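Local coordinates for protein prolyl-tRNA synthetase (Giardia lamblia ATCC 50803, PDB 3IAL) that probably attaches proline to its cognate tRNA, using ATP and passing through a prolyl-adenylate, for use in protein synthesis, at residues V380-R383 / D384-K387; H285-G289 / G290-P294; N326-A329 / D330-S334. All blocks are in the same frame, centred on the assembly; numbering follows the deposited sequence.

Interaction 1 of 3, residues V380-R383 / D384-K387; sequences VVPR and DVGK
Val381 opens the contact by setting one methyl against the backbone of Gly386. Val381 CG1 lies 3.4 Å from both Gly386 C and Gly386 O. CG1 is anti to the backbone N (chi1 -178°), and this turns it to the returning chain. The backbone of Val381 itself pairs with Arg365 on strand 364-369.

Pro382 follows and makes the polar link. Gly386 N donates to Pro382 O at 3.0 Å. The bond is somewhat bent, with 146° at the hydrogen, and the donor is tilted from the carbonyl plane. The proline ring also meets Val385. Pro382 CG is 3.9 Å from Val385 CG2, and the two side chains cross obliquely. Pro382 CB comes 3.8 Å from Asp384 OD1. The polar end of Asp384 finds its main partner elsewhere, in a salt bridge to Arg427 of helix 416-438.

Arg383 sits where the strand has ended. Its side chain leaves the turn. Its NH1 forms a salt bridge with Asp287 OD2, while NE donates to the carbonyl of Glu358. At Gly386 the chain leaves the helical angles of Arg383 to Val385. Its phi is positive, 79°, which favours glycine.

The whole is an alpha turn, closed by the bond from Gly386 N to Pro382 O. It starts the connection from strand 377-382 to its antiparallel neighbour 391-394 in the anticodon-binding domain.

Interaction 2 of 3, residues H285-G289 / G290-P294; sequences HGDSG and GLVLP
Asp287 and Gly290 form a single antiparallel, hydrogen-bonded pair as the chain doubles back, their CA atoms 5.4 Å apart. The end-to-end directions of 285-289 and 290-294 differ by 144°. Asp287 N donates to Gly290 O at 3.0 Å. Gly290 N returns a bond of 3.0 Å to Asp287 O. Gly290 has phi 117°, a backbone shape that suits glycine.

The carboxylate of Asp287 folds back over the turn. Its CG stands between the backbone N and the carbonyl carbon (chi1 68°), which brings the carboxylate to the N-H of Gly289. Asp287 OD1 accepts Gly289 N at 2.8 Å, from above the carboxylate plane. Asp287 OD2, whose charge is met by Arg383, lies 3.7 Å from Val292 CG2.

Val292 points at the end of the preceding helix, with CB 3.3 Å from His285 O. Next to it, His285 CB touches Val292 O. His285 CD2 meets Pro294 CG at 3.7 Å, obliquely to the imidazole ring. His285 NE2 is bonded to the carbonyl of Leu202.

Asp287 to Gly290 is a type I beta turn, reinforced by an Asx turn. This hairpin-like reversal follows helix 276-285 and precedes strand 302-307 of the anticodon-binding domain.

Interaction 3 of 3, residues N326-A329 / D330-S334; sequences NEIA and DTLKS
Ile328 lays its CG2 methyl alongside Leu332, one helical turn on. Ile328 CG2 is 4.0 Å from Leu332 CD1, and the two side chains lie parallel on one face of the helix. CG2 is anti to the backbone N of Ile328, which sets it beside the carbonyl carbon, next to Leu332. Leu332 CG also rests 3.2 Å from Ile328 O, the same oxygen that accepts Leu332 N.

Thr331 adds a side-chain bond to the backbone ladder. Thr331 OG1 donates to Glu327 O at 3.0 Å, nearly along the C=O axis. Thr331 N is 3.2 Å from Glu327 O and is bonded to it too. Two donors of one residue thus grip one carbonyl. OG1 is beside the backbone N (chi1 -65°), and this turns the hydroxyl back to the preceding turn.

Ser334 repeats the pattern at the helix end. Its OG and its N both donate to Asp330 O, from opposite faces of the carbonyl plane. Ser334 OG is 2.8 Å from Asp330 O.

On another side of the helix, Lys333 runs its aliphatic part past Ala329 O, with CG at 3.4 Å. Lys333 N donates to this oxygen. Asp330 N is bonded in the same way to Asn326 O.

The buried side of this amphipathic helix packs on the sheet of the anticodon-binding domain. Ile328 and Ala329 touch Ile304 of strand 302-307, and Leu332 touches Ile366 of strand 364-369. Ala329 and Leu332 also meet Val340. Helix 395-399 lies against Ile328 and Thr331. Helix 315-334 is thus the crossover of a beta-alpha-beta unit between strands 302-307 and 340-342.

Overall arrangement
Interactions 1 and 2 touch, with centres about 11 Å apart. They meet through the salt bridge from Arg383 NH1 to Asp287 OD2, 2.8 Å long. It ties a turn of the anticodon-binding domain to the loop that leads into that domain. Helix 416-438 packs on both. Interaction 2 is the most buried of the three, whereas interactions 1 and 3 are only partly buried. Interactions 1 and 3 share a domain and contact the same strand 364-369, but their nearest atoms are about 8 Å apart. Interactions 1 and 2 are turns with few backbone bonds, each with a glycine at positive phi. Interaction 3, on helix 315-334, has a regular backbone ladder, hydroxyl bonds and one apolar face.

Interaction 1 of 3, residues V380-R383 / D384-K387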
loop_
_atom_site.group_PDB
_atom_site.type_symbol
_atom_site.label_atom_id
_atom_site.label_comp_id
_atom_site.label_asym_id
_atom_site.label_seq_id
_atom_site.Cartn_x
_atom_site.Cartn_y
_atom_site.Cartn_z
ATOM N N VAL B 380 0.320 -2.107 35.001
ATOM C CA VAL B 380 -0.216 -1.867 33.671
ATOM C C VAL B 380 -1.088 -0.612 33.706
ATOM O O VAL B 380 -2.037 -0.532 34.478
ATOM C CB VAL B 380 -1.040 -3.076 33.170
ATOM C CG1 VAL B 380 -1.559 -2.827 31.768
ATOM C CG2 VAL B 380 -0.200 -4.347 33.204
ATOM N N VAL B 381 -0.753 0.363 32.863
ATOM C CA VAL B 381 -1.392 1.677 32.879
ATOM C C VAL B 381 -1.923 2.004 31.484
ATOM O O VAL B 381 -1.133 2.158 30.558
ATOM C CB VAL B 381 -0.384 2.768 33.305
ATOM C CG1 VAL B 381 -1.062 4.145 33.382
ATOM C CG2 VAL B 381 0.276 2.401 34.652
ATOM N N PRO B 382 -3.260 2.080 31.321
ATOM C CA PRO B 382 -3.809 2.505 30.033
ATOM C C PRO B 382 -3.675 4.012 29.839
ATOM O O PRO B 382 -3.657 4.762 30.814
ATOM C CB PRO B 382 -5.294 2.097 30.106
ATOM C CG PRO B 382 -5.467 1.370 31.390
ATOM C CD PRO B 382 -4.325 1.733 32.273
ATOM N N ARG B 383 -3.605 4.435 28.584
ATOM C CA ARG B 383 -3.283 5.816 28.230
ATOM C C ARG B 383 -4.383 6.832 28.568
ATOM O O ARG B 383 -4.083 7.962 28.935
ATOM C CB ARG B 383 -2.949 5.891 26.726
ATOM C CG ARG B 383 -2.734 7.282 26.167
ATOM C CD ARG B 383 -1.603 8.032 26.862
ATOM N NE ARG B 383 -1.447 9.362 26.288
ATOM C CZ ARG B 383 -2.166 10.434 26.621
ATOM N NH1 ARG B 383 -3.112 10.377 27.563
ATOM N NH2 ARG B 383 -1.932 11.587 26.001
ATOM N N ASP B 384 -5.647 6.440 28.422
ATOM C CA ASP B 384 -6.757 7.388 28.566
ATOM C C ASP B 384 -7.069 7.776 30.010
ATOM O O ASP B 384 -7.561 8.875 30.250
ATOM C CB ASP B 384 -8.020 6.854 27.897
ATOM C CG ASP B 384 -8.540 5.584 28.554
ATOM O OD1 ASP B 384 -7.710 4.762 29.006
ATOM O OD2 ASP B 384 -9.779 5.415 28.616
ATOM N N VAL B 385 -6.798 6.878 30.955
ATOM C CA VAL B 385 -7.085 7.129 32.379
ATOM C C VAL B 385 -5.824 7.432 33.180
ATOM O O VAL B 385 -5.880 8.141 34.190
ATOM C CB VAL B 385 -7.823 5.938 33.047
ATOM C CG1 VAL B 385 -9.264 5.868 32.566
ATOM C CG2 VAL B 385 -7.088 4.620 32.793
ATOM N N GLY B 386 -4.701 6.863 32.747
ATOM C CA GLY B 386 -3.394 7.218 33.284
ATOM C C GLY B 386 -3.026 6.594 34.620
ATOM O O GLY B 386 -3.627 5.604 35.064
ATOM N N LYS B 387 -2.024 7.202 35.253
ATOM C CA LYS B 387 -1.395 6.697 36.478
ATOM C C LYS B 387 -2.390 6.490 37.623
ATOM O O LYS B 387 -2.262 5.535 38.394
ATOM C CB LYS B 387 -0.295 7.677 36.934
ATOM C CG LYS B 387 0.942 7.024 37.546
ATOM C CD LYS B 387 1.713 7.987 38.463
ATOM C CE LYS B 387 2.200 9.252 37.736
ATOM N NZ LYS B 387 3.184 8.976 36.646
#

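Interaction 2 of 3, residues H285-G289 / G290-P294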
loop_
_atom_site.group_PDB
_atom_site.type_symbol
_atom_site.label_atom_id
_atom_site.label_comp_id
_atom_site.label_asym_id
_atom_site.label_seq_id
_atom_site.Cartn_x
_atom_site.Cartn_y
_atom_site.Cartn_z
ATOM N N HIS B 285 -9.965 11.764 20.141
ATOM C CA HIS B 285 -9.452 11.030 21.295
ATOM C C HIS B 285 -8.332 11.754 22.032
ATOM O O HIS B 285 -8.076 11.451 23.180
ATOM C CB HIS B 285 -8.954 9.647 20.862
ATOM C CG HIS B 285 -10.019 8.806 20.237
ATOM N ND1 HIS B 285 -11.232 8.578 20.853
ATOM C CD2 HIS B 285 -10.057 8.133 19.063
ATOM C CE1 HIS B 285 -11.969 7.803 20.084
ATOM N NE2 HIS B 285 -11.284 7.525 18.989
ATOM N N GLY B 286 -7.651 12.684 21.365
ATOM C CA GLY B 286 -6.539 13.415 21.975
ATOM C C GLY B 286 -6.905 14.110 23.285
ATOM O O GLY B 286 -8.067 14.433 23.526
ATOM N N ASP B 287 -5.905 14.313 24.140
ATOM C CA ASP B 287 -6.087 15.050 25.394
ATOM C C ASP B 287 -4.881 15.955 25.628
ATOM O O ASP B 287 -4.051 16.129 24.727
ATOM C CB ASP B 287 -6.317 14.089 26.581
ATOM C CG ASP B 287 -5.081 13.269 26.932
ATOM O OD1 ASP B 287 -3.978 13.606 26.463
ATOM O OD2 ASP B 287 -5.217 12.264 27.661
ATOM N N SER B 288 -4.803 16.528 26.831
ATOM C CA SER B 288 -3.760 17.489 27.210
ATOM C C SER B 288 -2.332 16.958 27.119
ATOM O O SER B 288 -1.397 17.738 26.959
ATOM C CB SER B 288 -3.996 17.990 28.645
ATOM O OG SER B 288 -3.703 16.964 29.588
ATOM N N GLY B 289 -2.161 15.642 27.244
ATOM C CA GLY B 289 -0.837 15.026 27.143
ATOM C C GLY B 289 -0.426 14.700 25.713
ATOM O O GLY B 289 0.689 14.224 25.475
ATOM N N GLY B 290 -1.331 14.925 24.760
ATOM C CA GLY B 290 -1.074 14.613 23.350
ATOM C C GLY B 290 -2.020 13.555 22.814
ATOM O O GLY B 290 -3.229 13.625 23.047
ATOM N N LEU B 291 -1.462 12.572 22.105
ATOM C CA LEU B 291 -2.251 11.579 21.409
ATOM C C LEU B 291 -2.755 10.499 22.353
ATOM O O LEU B 291 -2.151 10.232 23.385
ATOM C CB LEU B 291 -1.433 10.909 20.288
ATOM C CG LEU B 291 -0.854 11.811 19.194
ATOM C CD1 LEU B 291 0.005 11.006 18.237
ATOM C CD2 LEU B 291 -1.953 12.547 18.446
ATOM N N VAL B 292 -3.873 9.897 21.965
ATOM C CA VAL B 292 -4.465 8.744 22.623
ATOM C C VAL B 292 -4.961 7.854 21.473
ATOM O O VAL B 292 -6.024 8.090 20.924
ATOM C CB VAL B 292 -5.650 9.178 23.521
ATOM C CG1 VAL B 292 -6.408 7.977 24.066
ATOM C CG2 VAL B 292 -5.161 10.103 24.664
ATOM N N LEU B 293 -4.183 6.838 21.113
ATOM C CA LEU B 293 -4.405 6.087 19.874
ATOM C C LEU B 293 -5.252 4.831 20.075
ATOM O O LEU B 293 -4.946 4.011 20.936
ATOM C CB LEU B 293 -3.059 5.677 19.259
ATOM C CG LEU B 293 -2.092 6.814 18.938
ATOM C CD1 LEU B 293 -0.744 6.243 18.497
ATOM C CD2 LEU B 293 -2.670 7.736 17.866
ATOM N N PRO B 294 -6.305 4.665 19.261
ATOM C CA PRO B 294 -6.942 3.359 19.173
ATOM C C PRO B 294 -5.922 2.296 18.731
ATOM O O PRO B 294 -4.984 2.628 17.989
ATOM C CB PRO B 294 -8.008 3.561 18.104
ATOM C CG PRO B 294 -8.271 5.026 18.085
ATOM C CD PRO B 294 -6.955 5.658 18.388
#

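Interaction 3 of 3, residues N326-A329 / D330-S334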
loop_
_atom_site.group_PDB
_atom_site.type_symbol
_atom_site.label_atom_id
_atom_site.label_comp_id
_atom_site.label_asym_id
_atom_site.label_seq_id
_atom_site.Cartn_x
_atom_site.Cartn_y
_atom_site.Cartn_z
ATOM N N ASN B 326 11.527 -9.472 28.679
ATOM C CA ASN B 326 11.612 -10.144 27.377
ATOM C C ASN B 326 10.588 -11.271 27.214
ATOM O O ASN B 326 9.983 -11.405 26.156
ATOM C CB ASN B 326 13.030 -10.684 27.129
ATOM C CG ASN B 326 14.058 -9.574 26.914
ATOM O OD1 ASN B 326 13.748 -8.522 26.370
ATOM N ND2 ASN B 326 15.295 -9.821 27.334
ATOM N N GLU B 327 10.395 -12.070 28.261
ATOM C CA GLU B 327 9.390 -13.136 28.242
ATOM C C GLU B 327 7.968 -12.584 28.131
ATOM O O GLU B 327 7.106 -13.212 27.513
ATOM C CB GLU B 327 9.487 -14.012 29.494
ATOM C CG GLU B 327 10.774 -14.815 29.617
ATOM C CD GLU B 327 10.856 -15.566 30.936
ATOM O OE1 GLU B 327 9.825 -16.134 31.359
ATOM O OE2 GLU B 327 11.945 -15.585 31.551
ATOM N N ILE B 328 7.719 -11.431 28.756
ATOM C CA ILE B 328 6.450 -10.728 28.589
ATOM C C ILE B 328 6.321 -10.235 27.144
ATOM O O ILE B 328 5.316 -10.493 26.486
ATOM C CB ILE B 328 6.313 -9.542 29.565
ATOM C CG1 ILE B 328 6.158 -10.051 31.003
ATOM C CG2 ILE B 328 5.118 -8.681 29.207
ATOM C CD1 ILE B 328 5.992 -8.939 32.033
ATOM N N ALA B 329 7.351 -9.551 26.650
ATOM C CA ALA B 329 7.341 -9.061 25.273
ATOM C C ALA B 329 7.109 -10.192 24.256
ATOM O O ALA B 329 6.296 -10.043 23.345
ATOM C CB ALA B 329 8.630 -8.306 24.959
ATOM N N ASP B 330 7.806 -11.313 24.428
ATOM C CA ASP B 330 7.719 -12.436 23.491
ATOM C C ASP B 330 6.327 -13.073 23.470
ATOM O O ASP B 330 5.815 -13.393 22.407
ATOM C CB ASP B 330 8.787 -13.501 23.793
ATOM C CG ASP B 330 10.205 -13.036 23.449
ATOM O OD1 ASP B 330 10.361 -12.145 22.587
ATOM O OD2 ASP B 330 11.171 -13.573 24.043
ATOM N N THR B 331 5.728 -13.250 24.646
ATOM C CA THR B 331 4.347 -13.727 24.751
ATOM C C THR B 331 3.358 -12.765 24.066
ATOM O O THR B 331 2.542 -13.186 23.240
ATOM C CB THR B 331 3.951 -13.920 26.226
ATOM O OG1 THR B 331 4.753 -14.958 26.795
ATOM C CG2 THR B 331 2.477 -14.295 26.362
ATOM N N LEU B 332 3.442 -11.477 24.397
ATOM C CA LEU B 332 2.554 -10.472 23.791
ATOM C C LEU B 332 2.696 -10.390 22.258
ATOM O O LEU B 332 1.703 -10.186 21.557
ATOM C CB LEU B 332 2.780 -9.090 24.410
ATOM C CG LEU B 332 2.552 -8.933 25.916
ATOM C CD1 LEU B 332 2.678 -7.463 26.289
ATOM C CD2 LEU B 332 1.207 -9.500 26.369
ATOM N N LYS B 333 3.910 -10.559 21.740
ATOM C CA LYS B 333 4.128 -10.522 20.290
ATOM C C LYS B 333 3.714 -11.834 19.610
ATOM O O LYS B 333 2.890 -11.836 18.688
ATOM C CB LYS B 333 5.589 -10.200 19.959
ATOM C CG LYS B 333 5.975 -8.749 20.221
ATOM C CD LYS B 333 7.350 -8.406 19.650
ATOM C CE LYS B 333 8.468 -9.041 20.452
ATOM N NZ LYS B 333 9.801 -8.510 20.048
ATOM N N SER B 334 4.273 -12.943 20.088
ATOM C CA SER B 334 4.126 -14.237 19.420
ATOM C C SER B 334 2.726 -14.841 19.541
ATOM O O SER B 334 2.192 -15.358 18.559
ATOM C CB SER B 334 5.170 -15.222 19.950
ATOM O OG SER B 334 6.456 -14.629 19.931
#